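Local atomic coordinates of MHC class I protein (PDB entry 6LUP), a protein that probably presents peptides at the cell surface as an MHC class I heavy chain, holding them in a groove between two helices above a beta sheet. Residues A[73-76]-A[77-80]; A[83-87]-A[88-92]; A[138-141]-A[142-146]. All blocks are in the same frame, centred on the assembly; numbering follows the deposited sequence.

Interaction 1 of 3, residues A[73-76]-A[77-80]; sequences KANI and DILS
Ser80 folds its side chain back over the preceding helical turn and lays OG against the carbonyl oxygen of Ile76. The hydroxyl donates to that oxygen, Ser80 OG to Ile76 O being 2.7 Å. OG stands anti to the carbonyl carbon (chi1 -68°), which turns it beside the backbone N and back toward Ile76. The same oxygen also accepts the backbone bond of the helix from Ser80 N, 3.2 Å from Ile76 O. The two donors come from opposite faces of the carbonyl plane: Ser80 N lies well above one face, and OG is tilted by a smaller amount toward the other. One acceptor thus serves both polar groups of a single residue, and the serine hydroxyl is satisfied within its own helix. These residues belong to helix 55-82, the long helix of the alpha1 domain that walls one side of the class I peptide-binding groove. On its groove-facing side Asn75 and Leu79 pack against an apolar side chain of the bound peptide and against Tyr92 of the underlying strand. Between these two residues runs a backbone bond, Leu79 N to Asn75 O at 2.9 Å. A neighbouring helix bond joins Ile78 N to Ala74 O at 3.0 Å, and CG1 of Ile78 rests 3.2 Å from Ala74 O. On the flank of the helix Asp77 leans back across the side chain of Ile76, its OD1 3.7 Å from Ile76 CG1. That carboxylate oxygen lies 3.3 Å from Lys73 O, two acceptors that make no bond. The Lys73 ammonium group is directed elsewhere, to a salt bridge with Glu20.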
loop_
_atom_site.group_PDB
_atom_site.type_symbol
_atom_site.label_atom_id
_atom_site.label_comp_id
_atom_site.label_asym_id
_atom_site.label_seq_id
_atom_site.Cartn_x
_atom_site.Cartn_y
_atom_site.Cartn_z
ATOM N N LYS A 73 -6.456 -17.965 10.683
ATOM C CA LYS A 73 -6.756 -19.216 10.000
ATOM C C LYS A 73 -8.006 -19.860 10.598
ATOM O O LYS A 73 -8.911 -20.256 9.865
ATOM C CB LYS A 73 -5.569 -20.185 10.014
ATOM C CG LYS A 73 -5.765 -21.359 9.060
ATOM C CD LYS A 73 -4.453 -21.963 8.580
ATOM C CE LYS A 73 -4.135 -23.281 9.267
ATOM N NZ LYS A 73 -3.139 -24.066 8.483
ATOM N N ALA A 74 -8.062 -19.938 11.928
ATOM C CA ALA A 74 -9.250 -20.435 12.621
ATOM C C ALA A 74 -10.486 -19.650 12.185
ATOM O O ALA A 74 -11.554 -20.228 11.961
ATOM C CB ALA A 74 -9.067 -20.350 14.125
ATOM N N ASN A 75 -10.319 -18.335 12.048
ATOM C CA ASN A 75 -11.391 -17.452 11.607
ATOM C C ASN A 75 -11.991 -17.862 10.264
ATOM O O ASN A 75 -13.213 -17.904 10.130
ATOM C CB ASN A 75 -10.919 -15.993 11.559
ATOM C CG ASN A 75 -10.809 -15.357 12.936
ATOM O OD1 ASN A 75 -10.570 -14.155 13.051
ATOM N ND2 ASN A 75 -10.988 -16.155 13.985
ATOM N N ILE A 76 -11.147 -18.181 9.282
ATOM C CA ILE A 76 -11.650 -18.510 7.941
ATOM C C ILE A 76 -12.569 -19.730 7.968
ATOM O O ILE A 76 -13.561 -19.768 7.243
ATOM C CB ILE A 76 -10.541 -18.647 6.858
ATOM C CG1 ILE A 76 -9.732 -19.939 7.031
ATOM C CG2 ILE A 76 -9.644 -17.414 6.839
ATOM C CD1 ILE A 76 -8.944 -20.363 5.806
ATOM N N ASP A 77 -12.252 -20.702 8.824
ATOM C CA ASP A 77 -13.106 -21.876 9.001
ATOM C C ASP A 77 -14.382 -21.536 9.757
ATOM O O ASP A 77 -15.454 -22.030 9.415
ATOM C CB ASP A 77 -12.360 -23.009 9.713
ATOM C CG ASP A 77 -11.312 -23.664 8.831
ATOM O OD1 ASP A 77 -10.167 -23.160 8.788
ATOM O OD2 ASP A 77 -11.631 -24.690 8.186
ATOM N N ILE A 78 -14.264 -20.692 10.779
ATOM C CA ILE A 78 -15.420 -20.269 11.573
ATOM C C ILE A 78 -16.448 -19.531 10.711
ATOM O O ILE A 78 -17.644 -19.833 10.764
ATOM C CB ILE A 78 -15.005 -19.409 12.793
ATOM C CG1 ILE A 78 -14.219 -20.255 13.801
ATOM C CG2 ILE A 78 -16.226 -18.798 13.472
ATOM C CD1 ILE A 78 -13.467 -19.451 14.841
ATOM N N LEU A 79 -15.973 -18.584 9.907
ATOM C CA LEU A 79 -16.856 -17.748 9.098
ATOM C C LEU A 79 -17.434 -18.467 7.880
ATOM O O LEU A 79 -18.518 -18.122 7.413
ATOM C CB LEU A 79 -16.159 -16.446 8.693
ATOM C CG LEU A 79 -15.878 -15.455 9.828
ATOM C CD1 LEU A 79 -15.150 -14.232 9.297
ATOM C CD2 LEU A 79 -17.148 -15.039 10.557
ATOM N N SER A 80 -16.710 -19.465 7.374
ATOM C CA SER A 80 -17.217 -20.318 6.300
ATOM C C SER A 80 -18.445 -21.086 6.776
ATOM O O SER A 80 -19.441 -21.183 6.058
ATOM C CB SER A 80 -16.141 -21.292 5.821
ATOM O OG SER A 80 -15.092 -20.606 5.164
#

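Interaction 2 of 3, residues A[83-87]-A[88-92]; sequences TNQTG and GIHTY
The connection between helix 55-82 of the alpha1 domain and the first strand of the alpha2 half of the groove domain turns back through residues 83-90, and the imidazole of His90 ties it together from inside. His90 NE2 donates to the backbone carbonyl of Gly87, with NE2 2.8 Å from Gly87 O, so the ring spans three residues back along the chain. The bond is bent, 140° at the hydrogen, and its donor stands well above the carbonyl plane of Gly87. The acceptor, in turn, sits 21° out of the imidazole plane. The other ring nitrogen, His90 ND1, is hydrogen-bonded to Asp116, which also binds the backbone N of Thr91. With both nitrogens engaged, the rotation of the ring is probably fixed, and the carboxylate at ND1 and the carbonyl at NE2 would together favour a doubly protonated, positively charged ring. The imidazole also meets the ring of Trp115, their planes inclined only slightly to each other. His90 CG is anti to the carbonyl carbon (chi1 -61°), which swings the imidazole from the strand's start toward the incoming loop. Gln85 approaches from the other end of that loop. Its chain bends at chi2 and brings the amide to the ring's edge, the two flat groups being almost perpendicular. Gly87 and Gly88 form the exposed outer part of the turn, while Tyr92 beyond it reaches the bound peptide. The nearest meeting of glutamine and histidine is oxygen on carbon: Gln85 OE1 lies 3.2 Å from His90 CE1, close to the imidazole plane.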
loop_
_atom_site.group_PDB
_atom_site.type_symbol
_atom_site.label_atom_id
_atom_site.label_comp_id
_atom_site.label_asym_id
_atom_site.label_seq_id
_atom_site.Cartn_x
_atom_site.Cartn_y
_atom_site.Cartn_z
ATOM N N THR A 83 -21.421 -18.643 7.174
ATOM C CA THR A 83 -21.991 -18.196 5.906
ATOM C C THR A 83 -22.340 -19.377 4.999
ATOM O O THR A 83 -22.653 -19.194 3.819
ATOM C CB THR A 83 -21.031 -17.237 5.169
ATOM O OG1 THR A 83 -19.720 -17.809 5.135
ATOM C CG2 THR A 83 -20.966 -15.895 5.874
ATOM N N ASN A 84 -22.292 -20.583 5.567
ATOM C CA ASN A 84 -22.532 -21.837 4.839
ATOM C C ASN A 84 -21.702 -21.960 3.555
ATOM O O ASN A 84 -22.158 -22.523 2.557
ATOM C CB ASN A 84 -24.033 -22.042 4.569
ATOM C CG ASN A 84 -24.823 -22.345 5.834
ATOM O OD1 ASN A 84 -24.523 -23.297 6.559
ATOM N ND2 ASN A 84 -25.846 -21.539 6.097
ATOM N N GLN A 85 -20.536 -21.335 3.560
ATOM C CA GLN A 85 -19.595 -21.539 2.433
ATOM C C GLN A 85 -18.828 -22.810 2.782
ATOM O O GLN A 85 -18.600 -23.039 3.976
ATOM C CB GLN A 85 -18.650 -20.353 2.303
ATOM C CG GLN A 85 -19.362 -19.023 2.155
ATOM C CD GLN A 85 -18.689 -18.170 1.114
ATOM O OE1 GLN A 85 -18.316 -18.642 0.051
ATOM N NE2 GLN A 85 -18.534 -16.894 1.418
ATOM N N THR A 86 -18.415 -23.608 1.808
ATOM C CA THR A 86 -17.760 -24.853 2.265
ATOM C C THR A 86 -16.350 -24.990 1.723
ATOM O O THR A 86 -15.659 -25.913 2.153
ATOM C CB THR A 86 -18.486 -26.103 1.784
ATOM O OG1 THR A 86 -17.805 -27.123 2.512
ATOM C CG2 THR A 86 -18.337 -26.310 0.290
ATOM N N GLY A 87 -15.957 -24.154 0.782
ATOM C CA GLY A 87 -14.577 -24.305 0.308
ATOM C C GLY A 87 -14.218 -23.182 -0.621
ATOM O O GLY A 87 -14.959 -22.203 -0.684
ATOM N N GLY A 88 -13.110 -23.319 -1.322
ATOM C CA GLY A 88 -12.794 -22.245 -2.262
ATOM C C GLY A 88 -11.740 -21.335 -1.697
ATOM O O GLY A 88 -11.086 -21.717 -0.736
ATOM N N ILE A 89 -11.640 -20.139 -2.250
ATOM C CA ILE A 89 -10.550 -19.266 -1.825
ATOM C C ILE A 89 -11.102 -18.158 -0.931
ATOM O O ILE A 89 -12.005 -17.423 -1.335
ATOM C CB ILE A 89 -9.787 -18.688 -3.038
ATOM C CG1 ILE A 89 -9.141 -19.824 -3.840
ATOM C CG2 ILE A 89 -8.723 -17.692 -2.588
ATOM C CD1 ILE A 89 -9.032 -19.560 -5.326
ATOM N N HIS A 90 -10.566 -18.053 0.285
ATOM C CA HIS A 90 -11.086 -17.104 1.274
ATOM C C HIS A 90 -10.017 -16.302 2.020
ATOM O O HIS A 90 -8.857 -16.704 2.092
ATOM C CB HIS A 90 -12.019 -17.819 2.254
ATOM C CG HIS A 90 -13.212 -18.432 1.595
ATOM N ND1 HIS A 90 -14.236 -17.678 1.062
ATOM C CD2 HIS A 90 -13.535 -19.727 1.359
ATOM C CE1 HIS A 90 -15.145 -18.481 0.537
ATOM N NE2 HIS A 90 -14.744 -19.729 0.704
ATOM N N THR A 91 -10.438 -15.168 2.577
ATOM C CA THR A 91 -9.533 -14.188 3.165
ATOM C C THR A 91 -10.074 -13.626 4.478
ATOM O O THR A 91 -11.282 -13.423 4.632
ATOM C CB THR A 91 -9.296 -13.018 2.183
ATOM O OG1 THR A 91 -8.691 -13.518 0.988
ATOM C CG2 THR A 91 -8.381 -11.965 2.773
ATOM N N TYR A 92 -9.170 -13.390 5.422
ATOM C CA TYR A 92 -9.466 -12.543 6.565
ATOM C C TYR A 92 -8.487 -11.371 6.590
ATOM O O TYR A 92 -7.316 -11.523 6.234
ATOM C CB TYR A 92 -9.398 -13.329 7.874
ATOM C CG TYR A 92 -10.114 -12.651 9.026
ATOM C CD1 TYR A 92 -11.467 -12.889 9.272
ATOM C CD2 TYR A 92 -9.443 -11.765 9.865
ATOM C CE1 TYR A 92 -12.127 -12.270 10.321
ATOM C CE2 TYR A 92 -10.094 -11.140 10.915
ATOM C CZ TYR A 92 -11.435 -11.397 11.143
ATOM O OH TYR A 92 -12.082 -10.778 12.191
#

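Interaction 3 of 3, residues A[138-141]-A[142-146]; sequences EITK and NKWDR
Thr140 sets its methyl CG2 anti to the backbone N, while Trp144 turns CG anti to the carbonyl carbon (chi1 -77°), so the indole extends alongside the threonine one helical turn away. The methyl stands over one indole face as a CH-pi contact, CG2 lying 3.7 Å from the centroid of the five-membered ring of Trp144 and only 13° off its normal. Its nearest ring atom is CE2 of Trp144, 3.6 Å from Thr140 CG2. The helix bond from Trp144 N to Thr140 O, 2.8 Å, links the same two residues. The polar ends of both side chains are used in peptide binding: Thr140 OG1 and Trp144 NE1 each hydrogen-bond to the backbone of the bound peptide, and Arg82 also bonds to the threonine hydroxyl. Lys143 adds a salt bridge to the peptide backbone, its aliphatic part passing Ile139 O with CG 3.4 Å from that oxygen. As in class I molecules generally, where such a threonine, lysine and tryptophan hold the C-terminal end of the peptide, the lysine's charge partner is probably the terminal carboxylate. A second i to i+4 pair joins Lys141 and Asp145 on another side of the helix. The lysine runs extended until a bend at chi4 (55°) turns NZ onto the carboxylate, Lys141 NZ to Asp145 OD2 being 2.8 Å, on the syn lone pair. Lys141 NZ also donates to the carbonyl of Trp130, and Asp145 OD1 accepts from Trp130 N, which pins the salt bridge to the sheet margin. Helix 135-146 thus lies over strands 118-124 and 129-131, with Ile121 beneath Thr140, Lys141 and Trp144, Val129 against the charged pair, and Trp130 edge-to-face with the indole.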
loop_
_atom_site.group_PDB
_atom_site.type_symbol
_atom_site.label_atom_id
_atom_site.label_comp_id
_atom_site.label_asym_id
_atom_site.label_seq_id
_atom_site.Cartn_x
_atom_site.Cartn_y
_atom_site.Cartn_z
ATOM N N GLU A 138 -22.842 -10.670 14.173
ATOM C CA GLU A 138 -23.664 -10.403 15.356
ATOM C C GLU A 138 -23.294 -11.263 16.557
ATOM O O GLU A 138 -23.258 -10.776 17.688
ATOM C CB GLU A 138 -25.150 -10.567 15.026
ATOM C CG GLU A 138 -25.707 -9.461 14.144
ATOM C CD GLU A 138 -27.169 -9.662 13.785
ATOM O OE1 GLU A 138 -27.865 -10.439 14.477
ATOM O OE2 GLU A 138 -27.620 -9.031 12.803
ATOM N N ILE A 139 -23.012 -12.538 16.306
ATOM C CA ILE A 139 -22.646 -13.464 17.375
ATOM C C ILE A 139 -21.269 -13.139 17.978
ATOM O O ILE A 139 -21.036 -13.375 19.168
ATOM C CB ILE A 139 -22.774 -14.945 16.923
ATOM C CG1 ILE A 139 -22.544 -15.912 18.094
ATOM C CG2 ILE A 139 -21.855 -15.259 15.753
ATOM C CD1 ILE A 139 -23.678 -15.952 19.099
ATOM N N THR A 140 -20.377 -12.577 17.162
ATOM C CA THR A 140 -19.072 -12.105 17.630
ATOM C C THR A 140 -19.213 -10.780 18.389
ATOM O O THR A 140 -18.585 -10.588 19.437
ATOM C CB THR A 140 -18.071 -11.968 16.460
ATOM O OG1 THR A 140 -17.793 -13.263 15.915
ATOM C CG2 THR A 140 -16.759 -11.343 16.921
ATOM N N LYS A 141 -20.043 -9.882 17.858
ATOM C CA LYS A 141 -20.311 -8.584 18.481
ATOM C C LYS A 141 -20.846 -8.741 19.903
ATOM O O LYS A 141 -20.431 -8.019 20.814
ATOM C CB LYS A 141 -21.293 -7.767 17.631
ATOM C CG LYS A 141 -21.784 -6.493 18.299
ATOM C CD LYS A 141 -22.870 -5.801 17.493
ATOM C CE LYS A 141 -23.685 -4.852 18.359
ATOM N NZ LYS A 141 -22.857 -3.844 19.075
ATOM N N ASN A 142 -21.759 -9.690 20.084
ATOM C CA ASN A 142 -22.355 -9.937 21.390
ATOM C C ASN A 142 -21.341 -10.457 22.401
ATOM O O ASN A 142 -21.410 -10.113 23.583
ATOM C CB ASN A 142 -23.553 -10.884 21.275
ATOM C CG ASN A 142 -24.751 -10.241 20.589
ATOM O OD1 ASN A 142 -25.721 -10.923 20.261
ATOM N ND2 ASN A 142 -24.691 -8.927 20.374
ATOM N N LYS A 143 -20.399 -11.273 21.931
ATOM C CA LYS A 143 -19.313 -11.770 22.774
ATOM C C LYS A 143 -18.325 -10.657 23.109
ATOM O O LYS A 143 -17.916 -10.504 24.261
ATOM C CB LYS A 143 -18.581 -12.926 22.090
ATOM C CG LYS A 143 -19.397 -14.203 21.985
ATOM C CD LYS A 143 -18.772 -15.199 21.020
ATOM C CE LYS A 143 -17.647 -15.984 21.673
ATOM N NZ LYS A 143 -17.187 -17.090 20.787
ATOM N N TRP A 144 -17.962 -9.875 22.095
ATOM C CA TRP A 144 -16.923 -8.856 22.223
ATOM C C TRP A 144 -17.366 -7.620 22.998
ATOM O O TRP A 144 -16.542 -6.966 23.636
ATOM C CB TRP A 144 -16.383 -8.476 20.844
ATOM C CG TRP A 144 -15.435 -9.500 20.269
ATOM C CD1 TRP A 144 -15.262 -10.791 20.685
ATOM C CD2 TRP A 144 -14.550 -9.318 19.161
ATOM N NE1 TRP A 144 -14.317 -11.419 19.914
ATOM C CE2 TRP A 144 -13.864 -10.538 18.969
ATOM C CE3 TRP A 144 -14.267 -8.242 18.310
ATOM C CZ2 TRP A 144 -12.909 -10.712 17.963
ATOM C CZ3 TRP A 144 -13.321 -8.415 17.309
ATOM C CH2 TRP A 144 -12.654 -9.642 17.144
ATOM N N ASP A 145 -18.658 -7.302 22.947
ATOM C CA ASP A 145 -19.205 -6.183 23.722
ATOM C C ASP A 145 -19.186 -6.480 25.219
ATOM O O ASP A 145 -18.996 -5.576 26.034
ATOM C CB ASP A 145 -20.629 -5.838 23.269
ATOM C CG ASP A 145 -20.664 -5.112 21.930
ATOM O OD1 ASP A 145 -19.686 -4.414 21.578
ATOM O OD2 ASP A 145 -21.689 -5.235 21.227
ATOM N N ARG A 146 -19.386 -7.753 25.563
ATOM C CA ARG A 146 -19.326 -8.231 26.945
ATOM C C ARG A 146 -17.908 -8.187 27.510
ATOM O O ARG A 146 -17.718 -7.892 28.692
ATOM C CB ARG A 146 -19.867 -9.666 27.040
ATOM C CG ARG A 146 -21.302 -9.798 27.538
ATOM C CD ARG A 146 -22.306 -9.123 26.614
ATOM N NE ARG A 146 -23.682 -9.306 27.072
ATOM C CZ ARG A 146 -24.631 -9.948 26.394
ATOM N NH1 ARG A 146 -24.374 -10.473 25.199
ATOM N NH2 ARG A 146 -25.850 -10.056 26.907
#

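Interactions 1 and 2 follow each other along the chain with centres 8 Å apart and touch directly: Leu79 CD1 lies 3.7 Å from Tyr92 CE1, and Ser80 CB lies 3.5 Å from Gln85 O. Helix 55-82 thus meets both its following loop, at Gln85, and strand 91-100, at Tyr92. Interaction 3 sits on the facing helix, centred about 16 Å from interaction 1 and about 21 Å from interaction 2, and touches neither. Interactions 1 and 3, whose nearest atoms are about 6 Å apart, meet through the peptide, with apolar packing from the first and polar contacts from the third. Arg82, beyond 77-80, reaches across to Thr140.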